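Local coordinates for extracellular solute-binding protein family 1 (Arthrobacter chlorophenolicus, PDB 4R2F) that binds the disaccharide laminaribiose and probably hands it to a sugar importer as the extracellular solute-binding component of the transport system, at residues V280-V284 with G285-G289; K352-T355 with E356-E359; N366-I369 with V370-V374. All blocks are in the same frame, centred on the assembly; numbering follows the deposited sequence.

Interaction 1: V280-V284 with G285-G289; sequences VPERV and GDTSG
Pro281 O takes the backbone N-H of Asp286 at 3.0 Å, a fairly straight bond reaching five residues on, as the chain leaves helix 280-284 through Gly285. Gly285 N lies 3.0 Å from the same Pro281 O and gives a weak bond to Glu282 O at 3.5 Å. At phi 68° Gly285 breaks the helical path; a CB there would come very close to Val284 O, and positive phi is easiest for glycine. With the weak inner bond and the outer one from Asp286 N, this makes a Schellman motif. The chain then comes back over the proline: Pro281 CB meets Asp286 O at 3.3 Å, with Thr287 CG2 4.1 Å from that CB. Chi1 of 54° puts Thr287 OG1 between backbone N and carbonyl carbon and leaves CG2 anti to the latter, where the methyl faces Glu282 OE2 at 3.5 Å, the side chains crossing nearly at right angles. Asp286 forms an Asx turn: its OD1 is gripped twice, by Ser288 N at 2.9 Å and Ser288 OG at 2.7 Å, the hydroxyl arriving on the syn side. OD2 makes a salt bridge to Arg161 of strand 145-161, while Val284 packs on Trp266 and Ile291.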
# COMPACT_ATOMS: atom_id res chain seq x y z
N VAL A 280 12.07 -0.92 5.27
CA VAL A 280 12.13 0.28 6.09
C VAL A 280 13.55 0.82 6.35
O VAL A 280 13.75 2.02 6.23
CB VAL A 280 11.39 0.08 7.44
CG1 VAL A 280 11.73 1.18 8.44
CG2 VAL A 280 9.88 -0.00 7.23
N PRO A 281 14.53 -0.03 6.72
CA PRO A 281 15.88 0.54 6.98
C PRO A 281 16.43 1.35 5.80
O PRO A 281 16.95 2.45 5.99
CB PRO A 281 16.74 -0.71 7.25
CG PRO A 281 15.79 -1.70 7.81
CD PRO A 281 14.48 -1.46 7.09
N GLU A 282 16.25 0.81 4.61
CA GLU A 282 16.75 1.42 3.39
C GLU A 282 15.94 2.68 3.08
O GLU A 282 16.49 3.70 2.69
CB GLU A 282 16.64 0.42 2.21
CG GLU A 282 17.44 -0.90 2.31
CD GLU A 282 17.15 -1.82 3.52
OE1 GLU A 282 15.99 -2.27 3.83
OE2 GLU A 282 18.15 -2.16 4.18
N ARG A 283 14.63 2.60 3.27
CA ARG A 283 13.74 3.74 3.05
C ARG A 283 14.10 4.92 3.94
O ARG A 283 14.11 6.04 3.47
CB ARG A 283 12.28 3.37 3.29
CG ARG A 283 11.30 4.52 3.10
CD ARG A 283 11.52 5.22 1.77
NE ARG A 283 10.57 6.30 1.53
CZ ARG A 283 10.90 7.58 1.54
NH1 ARG A 283 12.16 7.95 1.76
NH2 ARG A 283 9.97 8.49 1.30
N VAL A 284 14.42 4.68 5.20
CA VAL A 284 14.68 5.76 6.13
C VAL A 284 16.16 6.10 6.34
O VAL A 284 16.46 7.03 7.07
CB VAL A 284 13.96 5.53 7.49
CG1 VAL A 284 12.50 5.13 7.26
CG2 VAL A 284 14.67 4.50 8.35
N GLY A 285 17.07 5.39 5.67
CA GLY A 285 18.50 5.63 5.81
C GLY A 285 19.10 5.28 7.16
O GLY A 285 19.89 6.03 7.71
N ASP A 286 18.70 4.14 7.72
CA ASP A 286 19.38 3.57 8.89
C ASP A 286 19.44 2.06 8.74
O ASP A 286 18.51 1.34 9.14
CB ASP A 286 18.70 3.91 10.22
CG ASP A 286 19.43 3.35 11.44
OD1 ASP A 286 20.18 2.35 11.33
OD2 ASP A 286 19.25 3.90 12.54
N THR A 287 20.55 1.61 8.18
CA THR A 287 20.84 0.20 8.02
C THR A 287 21.86 -0.31 9.07
O THR A 287 22.63 -1.21 8.78
CB THR A 287 21.41 -0.05 6.61
OG1 THR A 287 22.52 0.83 6.40
CG2 THR A 287 20.31 0.21 5.51
N SER A 288 21.85 0.25 10.27
CA SER A 288 22.60 -0.31 11.39
C SER A 288 22.20 -1.77 11.72
O SER A 288 22.98 -2.47 12.33
CB SER A 288 22.40 0.54 12.64
OG SER A 288 21.03 0.52 13.07
N GLY A 289 21.00 -2.21 11.34
CA GLY A 289 20.50 -3.54 11.75
C GLY A 289 19.61 -3.44 12.99
O GLY A 289 19.05 -4.44 13.44

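Interaction 2: K352-T355 with E356-E359; sequences KSIT and EMPE
Lys352, at the start of the weakly bonded helix 352-355, meets Glu356 just past its end. Its aliphatic chain, set off with CG anti to the backbone N (chi1 -178°), runs out across the glutamate at a slant, and CE lies 3.4 Å from Glu356 OE2. The ammonium itself stays further off, NZ being 4.1 Å from OE2, so opposite charges lie near each other without forming a salt bridge. The carbonyl oxygen of Lys352 receives a weak bond from Glu356 N, with a bent N-H.

Ser353 offers its carbonyl to Glu356 N in a second weak bond, and its hydroxyl is hydrogen-bonded to Asp131. Ile354 follows, and its carbonyl receives Met357 N at 3.1 Å; the N-H points well at the oxygen (160°) but comes from above the carbonyl plane. On the apolar side CG2 of Ile354 touches CE of Met357 at 4.1 Å, the two side chains lying side by side and pointing the same way. Both also pack on Lys337 of helix 337-341, so a branched and a flexible apolar chain suit this flank. Thr355 OG1 donates to Lys352 O at 2.6 Å. A threonine suits this place because its hydroxyl can turn back onto the preceding turn of the chain while the side chain packs on Leu133 and Pro349. Met357 holds the N-cap position of helix 358-361, and Pro358, which has no N-H to give, suits the first turn after it.

With Glu356 N shared between two carbonyls in weak bonds and the Lys352-Glu356 pair set at the surface, the ionic attraction is likely to be modest and screened by water, leaving the backbone bonds and the threonine hydroxyl to define the turn.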
# COMPACT_ATOMS: atom_id res chain seq x y z
N LYS A 352 8.47 -14.46 -9.87
CA LYS A 352 9.19 -15.51 -9.14
C LYS A 352 10.72 -15.35 -9.17
O LYS A 352 11.39 -15.49 -8.14
CB LYS A 352 8.80 -16.89 -9.68
CG LYS A 352 9.46 -18.03 -8.94
CD LYS A 352 8.70 -19.33 -9.12
CE LYS A 352 9.04 -20.28 -7.97
NZ LYS A 352 8.99 -21.70 -8.39
N SER A 353 11.27 -15.03 -10.34
CA SER A 353 12.71 -14.85 -10.49
C SER A 353 13.22 -13.74 -9.58
O SER A 353 14.31 -13.84 -9.04
CB SER A 353 13.07 -14.52 -11.94
OG SER A 353 12.34 -13.39 -12.42
N ILE A 354 12.44 -12.68 -9.42
CA ILE A 354 12.88 -11.57 -8.57
C ILE A 354 12.85 -12.01 -7.11
O ILE A 354 13.76 -11.68 -6.34
CB ILE A 354 12.03 -10.30 -8.77
CG1 ILE A 354 12.08 -9.88 -10.24
CG2 ILE A 354 12.57 -9.18 -7.89
CD1 ILE A 354 11.20 -8.70 -10.63
N THR A 355 11.84 -12.79 -6.73
CA THR A 355 11.77 -13.31 -5.34
C THR A 355 12.88 -14.29 -5.01
O THR A 355 13.08 -14.62 -3.84
CB THR A 355 10.45 -14.07 -5.01
OG1 THR A 355 10.39 -15.29 -5.77
CG2 THR A 355 9.21 -13.22 -5.27
N GLU A 356 13.58 -14.79 -6.02
CA GLU A 356 14.72 -15.69 -5.84
C GLU A 356 16.07 -15.02 -6.05
O GLU A 356 17.11 -15.66 -5.97
CB GLU A 356 14.56 -16.84 -6.82
CG GLU A 356 13.33 -17.67 -6.50
CD GLU A 356 13.09 -18.77 -7.51
OE1 GLU A 356 13.63 -18.68 -8.63
OE2 GLU A 356 12.34 -19.73 -7.18
N MET A 357 16.05 -13.72 -6.30
CA MET A 357 17.25 -12.97 -6.60
C MET A 357 18.06 -12.91 -5.31
O MET A 357 17.52 -12.73 -4.24
CB MET A 357 16.83 -11.58 -7.14
CG MET A 357 17.90 -10.53 -7.31
SD MET A 357 17.13 -8.96 -7.76
CE MET A 357 16.44 -9.43 -9.33
N PRO A 358 19.38 -13.13 -5.41
CA PRO A 358 20.24 -13.07 -4.24
C PRO A 358 20.04 -11.84 -3.36
O PRO A 358 20.05 -11.93 -2.14
CB PRO A 358 21.64 -13.06 -4.85
CG PRO A 358 21.48 -13.88 -6.10
CD PRO A 358 20.10 -13.61 -6.60
N GLU A 359 19.89 -10.69 -4.00
CA GLU A 359 19.73 -9.42 -3.29
C GLU A 359 18.46 -9.40 -2.43
O GLU A 359 18.44 -8.75 -1.40
CB GLU A 359 19.68 -8.25 -4.30
CG GLU A 359 21.05 -7.85 -4.88
CD GLU A 359 21.47 -8.66 -6.10
OE1 GLU A 359 20.81 -9.65 -6.47
OE2 GLU A 359 22.49 -8.30 -6.73

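Interaction 3: N366-I369 with V370-V374; sequences NVKI and VNEYV
Asn366 O accepts the N-H of Val370 at 3.1 Å in an almost straight bond, while its ND2 is hydrogen-bonded to Phe360 O. The next two carbonyls continue the alpha-helical pattern: Val367 O takes Asn371 N, and Lys368 O takes Glu372 N at 2.8 Å. The pattern changes at Ile369, whose carbonyl oxygen serves two donors, Tyr373 N at 2.9 Å and Val374 N at 3.0 Å, the latter nearly along the C=O axis. That bond, from five residues on and of pi type, widens the last turn. On the outer face Asn371 lies alongside Val367, its ND2 3.3 Å from CG1. Glu372 and Lys368 cross obliquely. Lys368 leaves with CG anti to the backbone N (chi1 -175°) and stays extended, which carries CE to 3.7 Å from both carboxylate oxygens of Glu372. Here methylenes of the lysine lie against the carboxylate, while Val293 O satisfies Lys368 NZ and Ser295 OG satisfies Glu372 OE1. Were Glu372 replaced by an alanine, Ser295 OG would probably lose this partner and the lysine chain its neighbour. The phenol of Tyr373 reaches Ala294 O and Leu158 N, which suits a tyrosine, apolar along its ring and polar at its end. Helix 364-373 thereby lies against strands 145-161 and 291-294, Ile369 packing on Ile155 and Val293, while Val370 and Val374 meet Leu348 of strand 348-349.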
# COMPACT_ATOMS: atom_id res chain seq x y z
N ASN A 366 13.17 -9.42 4.47
CA ASN A 366 12.35 -9.77 3.33
C ASN A 366 11.81 -11.18 3.49
O ASN A 366 10.64 -11.44 3.21
CB ASN A 366 13.12 -9.71 2.01
CG ASN A 366 13.52 -8.30 1.60
OD1 ASN A 366 12.95 -7.28 2.01
ND2 ASN A 366 14.47 -8.25 0.70
N VAL A 367 12.67 -12.10 3.92
CA VAL A 367 12.24 -13.48 4.13
C VAL A 367 11.16 -13.59 5.20
O VAL A 367 10.18 -14.34 5.04
CB VAL A 367 13.42 -14.41 4.45
CG1 VAL A 367 12.94 -15.77 4.93
CG2 VAL A 367 14.29 -14.56 3.21
N LYS A 368 11.31 -12.83 6.28
CA LYS A 368 10.30 -12.88 7.34
C LYS A 368 8.93 -12.38 6.85
O LYS A 368 7.87 -12.92 7.21
CB LYS A 368 10.78 -12.08 8.52
CG LYS A 368 9.87 -12.16 9.73
CD LYS A 368 10.59 -11.59 10.94
CE LYS A 368 9.74 -11.70 12.17
NZ LYS A 368 10.50 -11.34 13.40
N ILE A 369 8.93 -11.37 5.99
CA ILE A 369 7.70 -10.83 5.40
C ILE A 369 7.00 -11.86 4.52
O ILE A 369 5.79 -12.08 4.63
CB ILE A 369 8.00 -9.53 4.61
CG1 ILE A 369 8.41 -8.42 5.57
CG2 ILE A 369 6.81 -9.09 3.77
CD1 ILE A 369 9.17 -7.31 4.88
N VAL A 370 7.79 -12.49 3.66
CA VAL A 370 7.30 -13.58 2.82
C VAL A 370 6.72 -14.69 3.65
O VAL A 370 5.63 -15.18 3.38
CB VAL A 370 8.43 -14.11 1.89
CG1 VAL A 370 7.98 -15.31 1.05
CG2 VAL A 370 8.82 -12.99 0.93
N ASN A 371 7.44 -15.08 4.69
CA ASN A 371 7.06 -16.27 5.43
C ASN A 371 5.93 -16.06 6.43
O ASN A 371 5.18 -16.96 6.66
CB ASN A 371 8.26 -16.89 6.14
CG ASN A 371 9.26 -17.51 5.17
OD1 ASN A 371 8.99 -17.63 3.98
ND2 ASN A 371 10.43 -17.86 5.67
N GLU A 372 5.85 -14.87 7.02
CA GLU A 372 4.91 -14.60 8.10
C GLU A 372 3.79 -13.68 7.71
O GLU A 372 2.72 -13.78 8.26
CB GLU A 372 5.64 -14.03 9.32
CG GLU A 372 6.70 -15.01 9.87
CD GLU A 372 7.29 -14.61 11.21
OE1 GLU A 372 6.66 -13.83 11.98
OE2 GLU A 372 8.41 -15.10 11.53
N TYR A 373 4.01 -12.76 6.77
CA TYR A 373 2.93 -11.83 6.38
C TYR A 373 2.18 -12.25 5.11
O TYR A 373 0.95 -12.20 5.04
CB TYR A 373 3.48 -10.38 6.27
CG TYR A 373 3.81 -9.76 7.60
CD1 TYR A 373 5.02 -10.04 8.26
CD2 TYR A 373 2.91 -8.91 8.23
CE1 TYR A 373 5.33 -9.45 9.49
CE2 TYR A 373 3.18 -8.37 9.47
CZ TYR A 373 4.40 -8.62 10.08
OH TYR A 373 4.64 -8.06 11.29
N VAL A 374 2.90 -12.71 4.10
CA VAL A 374 2.22 -13.08 2.85
C VAL A 374 1.09 -14.08 3.06
O VAL A 374 0.00 -13.89 2.52
CB VAL A 374 3.21 -13.53 1.76
CG1 VAL A 374 2.49 -14.17 0.57
CG2 VAL A 374 3.98 -12.32 1.28

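In the fold
From the N terminus the three contacts come in series, none nested in or crossing another, and each closes only a local turn. Interaction 1 ends helix 280-284 and leads into strand 291-294; interaction 2 joins helix 352-355 to helix 358-361; interaction 3 runs along helix 364-373 to its end. Interactions 2 and 3 have centres about 14 Å apart, interactions 1 and 3 centres about 18 Å apart. Residues of interactions 1 and 3 pack on strands 145-161 and 291-294; interaction 2 packs on helix 337-341 and strand 348-349, which interaction 3 also meets. The side chain of Arg283 comes within about 6 Å of a glucose unit; that of Ile369 stays about 13 Å away.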